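Long-range contact in excretory-secretory protein 2 (Ancylostoma ceylanicum, PDB 3NSW), which is a secreted hookworm protein of netrin-like fold, probably an immunomodulator acting on the host, whose precise function is not established: residues D18-V30 against N39-T51. Sequence-based numbering, arbitrary orientation.
Sequences DINDVETVAYVTV and NLQYWRLYDVPKT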
loop_
_atom_site.group_PDB
_atom_site.type_symbol
_atom_site.label_atom_id
_atom_site.label_comp_id
_atom_site.label_asym_id
_atom_site.label_seq_id
_atom_site.Cartn_x
_atom_site.Cartn_y
_atom_site.Cartn_z
ATOM N N ASP A 18 3.715 -11.347 -3.983
ATOM C CA ASP A 18 2.912 -10.141 -3.828
ATOM C C ASP A 18 3.704 -8.922 -4.293
ATOM O O ASP A 18 3.199 -8.105 -5.061
ATOM C CB ASP A 18 2.449 -9.984 -2.375
ATOM C CG ASP A 18 1.779 -11.235 -1.836
ATOM O OD1 ASP A 18 0.822 -11.719 -2.481
ATOM O OD2 ASP A 18 2.209 -11.743 -0.773
ATOM N N ILE A 19 4.956 -8.844 -3.846
ATOM C CA ILE A 19 5.883 -7.781 -4.222
ATOM C C ILE A 19 6.147 -7.735 -5.730
ATOM O O ILE A 19 6.129 -6.662 -6.329
ATOM C CB ILE A 19 7.207 -7.909 -3.457
ATOM C CG1 ILE A 19 6.978 -7.597 -1.968
ATOM C CG2 ILE A 19 8.262 -6.948 -4.027
ATOM C CD1 ILE A 19 8.097 -8.101 -1.071
ATOM N N ASN A 20 6.383 -8.895 -6.337
ATOM C CA ASN A 20 6.670 -8.962 -7.774
ATOM C C ASN A 20 5.509 -8.538 -8.658
ATOM O O ASN A 20 5.716 -8.117 -9.791
ATOM C CB ASN A 20 7.121 -10.367 -8.170
ATOM C CG ASN A 20 8.492 -10.694 -7.672
ATOM O OD1 ASN A 20 9.231 -9.825 -7.198
ATOM N ND2 ASN A 20 8.872 -11.964 -7.801
ATOM N N ASP A 21 4.287 -8.643 -8.141
ATOM C CA ASP A 21 3.120 -8.341 -8.942
ATOM C C ASP A 21 2.589 -6.912 -8.836
ATOM O O ASP A 21 1.600 -6.575 -9.476
ATOM C CB ASP A 21 1.998 -9.317 -8.661
ATOM C CG ASP A 21 1.072 -9.440 -9.831
ATOM O OD1 ASP A 21 1.595 -9.545 -10.956
ATOM O OD2 ASP A 21 -0.153 -9.367 -9.643
ATOM N N VAL A 22 3.249 -6.082 -8.041
ATOM C CA VAL A 22 2.881 -4.665 -7.966
ATOM C C VAL A 22 3.955 -3.790 -8.608
ATOM O O VAL A 22 5.052 -4.263 -8.897
ATOM C CB VAL A 22 2.520 -4.223 -6.515
ATOM C CG1 VAL A 22 1.279 -4.977 -6.034
ATOM C CG2 VAL A 22 3.690 -4.428 -5.541
ATOM N N GLU A 23 3.630 -2.528 -8.866
ATOM C CA GLU A 23 4.610 -1.609 -9.429
ATOM C C GLU A 23 5.419 -0.900 -8.336
ATOM O O GLU A 23 6.624 -0.692 -8.491
ATOM C CB GLU A 23 3.937 -0.589 -10.343
ATOM C CG GLU A 23 4.917 0.209 -11.196
ATOM C CD GLU A 23 5.884 -0.670 -11.980
ATOM O OE1 GLU A 23 5.452 -1.682 -12.581
ATOM O OE2 GLU A 23 7.087 -0.344 -11.993
ATOM N N THR A 24 4.762 -0.522 -7.246
ATOM C CA THR A 24 5.470 0.097 -6.123
ATOM C C THR A 24 4.980 -0.463 -4.793
ATOM O O THR A 24 3.821 -0.864 -4.653
ATOM C CB THR A 24 5.331 1.641 -6.084
ATOM O OG1 THR A 24 3.957 2.007 -5.908
ATOM C CG2 THR A 24 5.905 2.303 -7.349
ATOM N N VAL A 25 5.876 -0.477 -3.821
ATOM C CA VAL A 25 5.525 -0.826 -2.453
ATOM C C VAL A 25 5.972 0.357 -1.597
ATOM O O VAL A 25 7.124 0.782 -1.674
ATOM C CB VAL A 25 6.243 -2.091 -1.971
ATOM C CG1 VAL A 25 5.729 -2.476 -0.598
ATOM C CG2 VAL A 25 6.025 -3.254 -2.966
ATOM N N ALA A 26 5.048 0.860 -0.788
ATOM C CA ALA A 26 5.250 2.102 -0.043
ATOM C C ALA A 26 4.965 1.970 1.444
ATOM O O ALA A 26 4.192 1.118 1.863
ATOM C CB ALA A 26 4.359 3.176 -0.635
ATOM N N TYR A 27 5.564 2.873 2.228
ATOM C CA TYR A 27 5.342 2.994 3.669
ATOM C C TYR A 27 4.515 4.259 3.764
ATOM O O TYR A 27 4.985 5.330 3.353
ATOM C CB TYR A 27 6.715 3.178 4.340
ATOM C CG TYR A 27 6.726 3.462 5.827
ATOM C CD1 TYR A 27 5.623 3.192 6.644
ATOM C CD2 TYR A 27 7.907 3.936 6.436
ATOM C CE1 TYR A 27 5.681 3.450 8.039
ATOM C CE2 TYR A 27 7.966 4.188 7.803
ATOM C CZ TYR A 27 6.862 3.941 8.592
ATOM O OH TYR A 27 6.931 4.174 9.945
ATOM N N VAL A 28 3.270 4.129 4.231
ATOM C CA VAL A 28 2.313 5.239 4.240
ATOM C C VAL A 28 1.624 5.391 5.595
ATOM O O VAL A 28 1.594 4.452 6.390
ATOM C CB VAL A 28 1.212 5.056 3.154
ATOM C CG1 VAL A 28 1.829 4.959 1.742
ATOM C CG2 VAL A 28 0.347 3.832 3.442
ATOM N N THR A 29 1.091 6.583 5.861
ATOM C CA THR A 29 0.135 6.757 6.943
ATOM C C THR A 29 -1.186 7.166 6.321
ATOM O O THR A 29 -1.224 8.023 5.428
ATOM C CB THR A 29 0.564 7.857 7.926
ATOM O OG1 THR A 29 1.876 7.573 8.424
ATOM C CG2 THR A 29 -0.425 7.909 9.124
ATOM N N VAL A 30 -2.270 6.543 6.779
ATOM C CA VAL A 30 -3.620 6.997 6.412
ATOM C C VAL A 30 -3.915 8.238 7.248
ATOM O O VAL A 30 -3.892 8.183 8.482
ATOM C CB VAL A 30 -4.686 5.895 6.653
ATOM C CG1 VAL A 30 -6.115 6.428 6.433
ATOM C CG2 VAL A 30 -4.421 4.703 5.767
ATOM N N ASN A 39 -7.027 9.171 2.362
ATOM C CA ASN A 39 -5.914 10.087 2.159
ATOM C C ASN A 39 -4.648 9.480 2.738
ATOM O O ASN A 39 -4.669 8.888 3.827
ATOM C CB ASN A 39 -6.176 11.439 2.843
ATOM C CG ASN A 39 -7.317 12.216 2.212
ATOM O OD1 ASN A 39 -8.136 12.802 2.921
ATOM N ND2 ASN A 39 -7.368 12.250 0.886
ATOM N N LEU A 40 -3.549 9.634 2.004
ATOM C CA LEU A 40 -2.265 9.019 2.348
ATOM C C LEU A 40 -1.123 10.025 2.416
ATOM O O LEU A 40 -1.034 10.963 1.599
ATOM C CB LEU A 40 -1.873 7.973 1.293
ATOM C CG LEU A 40 -2.884 6.877 0.968
ATOM C CD1 LEU A 40 -2.370 6.017 -0.186
ATOM C CD2 LEU A 40 -3.146 6.028 2.208
ATOM N N GLN A 41 -0.260 9.817 3.403
ATOM C CA GLN A 41 1.052 10.436 3.445
ATOM C C GLN A 41 2.067 9.354 3.115
ATOM O O GLN A 41 2.075 8.294 3.737
ATOM C CB GLN A 41 1.335 11.011 4.842
ATOM C CG GLN A 41 2.801 11.346 5.114
ATOM C CD GLN A 41 3.231 12.678 4.514
ATOM O OE1 GLN A 41 2.576 13.699 4.708
ATOM N NE2 GLN A 41 4.340 12.669 3.782
ATOM N N TYR A 42 2.923 9.621 2.138
ATOM C CA TYR A 42 3.977 8.675 1.765
ATOM C C TYR A 42 5.270 9.021 2.486
ATOM O O TYR A 42 5.716 10.167 2.456
ATOM C CB TYR A 42 4.226 8.736 0.255
ATOM C CG TYR A 42 3.185 8.002 -0.541
ATOM C CD1 TYR A 42 3.429 6.712 -1.011
ATOM C CD2 TYR A 42 1.952 8.595 -0.824
ATOM C CE1 TYR A 42 2.467 6.024 -1.746
ATOM C CE2 TYR A 42 0.984 7.919 -1.549
ATOM C CZ TYR A 42 1.250 6.643 -2.014
ATOM O OH TYR A 42 0.296 5.984 -2.734
ATOM N N TRP A 43 5.879 8.017 3.107
ATOM C CA TRP A 43 7.145 8.191 3.808
ATOM C C TRP A 43 8.322 7.682 3.002
ATOM O O TRP A 43 9.413 8.254 3.065
ATOM C CB TRP A 43 7.114 7.480 5.163
ATOM C CG TRP A 43 6.038 7.990 6.070
ATOM C CD1 TRP A 43 4.907 7.322 6.459
ATOM C CD2 TRP A 43 5.981 9.281 6.697
ATOM N NE1 TRP A 43 4.156 8.117 7.294
ATOM C CE2 TRP A 43 4.790 9.320 7.460
ATOM C CE3 TRP A 43 6.822 10.400 6.697
ATOM C CZ2 TRP A 43 4.414 10.441 8.217
ATOM C CZ3 TRP A 43 6.449 11.523 7.452
ATOM C CH2 TRP A 43 5.254 11.529 8.200
ATOM N N ARG A 44 8.106 6.602 2.251
ATOM C CA ARG A 44 9.208 5.920 1.589
ATOM C C ARG A 44 8.634 5.018 0.513
ATOM O O ARG A 44 7.578 4.442 0.705
ATOM C CB ARG A 44 9.931 5.039 2.613
ATOM C CG ARG A 44 11.022 4.149 2.031
ATOM C CD ARG A 44 11.703 3.377 3.129
ATOM N NE ARG A 44 12.711 2.472 2.594
ATOM C CZ ARG A 44 13.395 1.614 3.340
ATOM N NH1 ARG A 44 13.167 1.551 4.645
ATOM N NH2 ARG A 44 14.299 0.825 2.785
ATOM N N LEU A 45 9.327 4.901 -0.614
ATOM C CA LEU A 45 9.011 3.815 -1.552
ATOM C C LEU A 45 10.129 2.810 -1.383
ATOM O O LEU A 45 11.308 3.179 -1.477
ATOM C CB LEU A 45 8.977 4.316 -2.998
ATOM C CG LEU A 45 8.018 5.439 -3.404
ATOM C CD1 LEU A 45 7.963 5.510 -4.912
ATOM C CD2 LEU A 45 6.639 5.213 -2.851
ATOM N N TYR A 46 9.780 1.555 -1.100
ATOM C CA TYR A 46 10.798 0.517 -0.967
ATOM C C TYR A 46 11.392 0.221 -2.343
ATOM O O TYR A 46 10.743 0.451 -3.363
ATOM C CB TYR A 46 10.222 -0.750 -0.327
ATOM C CG TYR A 46 9.677 -0.548 1.077
ATOM C CD1 TYR A 46 10.534 -0.555 2.189
ATOM C CD2 TYR A 46 8.307 -0.346 1.300
ATOM C CE1 TYR A 46 10.038 -0.377 3.480
ATOM C CE2 TYR A 46 7.800 -0.169 2.594
ATOM C CZ TYR A 46 8.685 -0.177 3.676
ATOM O OH TYR A 46 8.197 -0.013 4.950
ATOM N N ASP A 47 12.632 -0.267 -2.369
ATOM C CA ASP A 47 13.320 -0.547 -3.623
ATOM C C ASP A 47 13.006 -1.946 -4.171
ATOM O O ASP A 47 13.889 -2.643 -4.678
ATOM C CB ASP A 47 14.824 -0.328 -3.444
ATOM C CG ASP A 47 15.165 1.110 -3.129
ATOM O OD1 ASP A 47 14.757 1.997 -3.901
ATOM O OD2 ASP A 47 15.850 1.353 -2.115
ATOM N N VAL A 48 11.734 -2.329 -4.065
ATOM C CA VAL A 48 11.212 -3.620 -4.540
ATOM C C VAL A 48 9.839 -3.415 -5.203
ATOM O O VAL A 48 9.079 -2.522 -4.790
ATOM C CB VAL A 48 11.085 -4.661 -3.391
ATOM C CG1 VAL A 48 12.453 -5.081 -2.869
ATOM C CG2 VAL A 48 10.174 -4.136 -2.252
ATOM N N PRO A 49 9.505 -4.230 -6.233
ATOM C CA PRO A 49 10.312 -5.280 -6.861
ATOM C C PRO A 49 11.483 -4.714 -7.662
ATOM O O PRO A 49 12.400 -5.453 -8.015
ATOM C CB PRO A 49 9.316 -5.980 -7.798
ATOM C CG PRO A 49 8.310 -4.946 -8.114
ATOM C CD PRO A 49 8.178 -4.116 -6.866
ATOM N N LYS A 50 11.440 -3.415 -7.945
ATOM C CA LYS A 50 12.532 -2.738 -8.637
ATOM C C LYS A 50 12.940 -1.506 -7.836
ATOM O O LYS A 50 12.188 -1.043 -6.971
ATOM C CB LYS A 50 12.116 -2.338 -10.060
ATOM C CG LYS A 50 11.439 -3.452 -10.873
ATOM C CD LYS A 50 11.077 -3.011 -12.293
ATOM C CE LYS A 50 9.977 -1.957 -12.319
ATOM N NZ LYS A 50 8.742 -2.385 -11.594
ATOM N N THR A 51 14.131 -0.986 -8.119
ATOM C CA THR A 51 14.610 0.245 -7.491
ATOM C C THR A 51 13.554 1.339 -7.624
ATOM O O THR A 51 12.930 1.488 -8.682
ATOM C CB THR A 51 15.952 0.709 -8.098
ATOM O OG1 THR A 51 16.918 -0.338 -7.964
ATOM C CG2 THR A 51 16.472 1.957 -7.388
HETATM O O HOH W 1 9.803 0.361 -7.659
HETATM O O HOH W 2 9.061 -1.641 -8.942
HETATM O O HOH W 3 8.573 0.262 -4.878
#
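Trp43 turns the edge of its five-membered ring toward one face of the Tyr27 ring, with CD1 over the centre of that face and the two planes at 52°, an edge-to-face pair. Gln41 CG lies over a face of the indole, and at the indole's edge, in plane, sits Thr29 OG1. The bond from Trp43 NE1 to Thr29 OG1 is short and nearly straight (2.6 Å, 175°), helping to fix the rotation of the indole; the same oxygen also bonds Asp76. The Tyr27 ring also stacks with His93, and Tyr46 CD1 lies over the centre of the Arg44 guanidinium, whose NH1 bonds Glu106 O. On the sheet's other side, Val28 CG1 rests over a face of the Tyr42 ring, 3.9 Å from its centroid, while Ala26 CB meets the ring's edge at Tyr42 CE1, 3.6 Å away. With CG1 anti to its carbonyl carbon (chi1 -59°), Val28 lies alongside Tyr42.

Paired backbone bonds join Thr29 and Gln41, but Tyr27 accepts from Trp43 N and donates to Arg44 O. Trp43 and Arg44 together face Tyr27, a classic beta bulge that shifts the register by one. At the open end of the hairpin, a water accepts from Val25 N and lies within bonding reach of the carbonyls of Tyr46 and Val48. Pro49, after a cis peptide, packs its CG 3.3 Å from Ile19 O, and Lys50 NZ forms a salt bridge with Glu23 OE2 (2.7 Å), approaching from above the carboxylate plane. Together these contacts make a bulged antiparallel hairpin inside the sheet, between strands 75-82 and 59-63, in a netrin-like, TIMP-related fold.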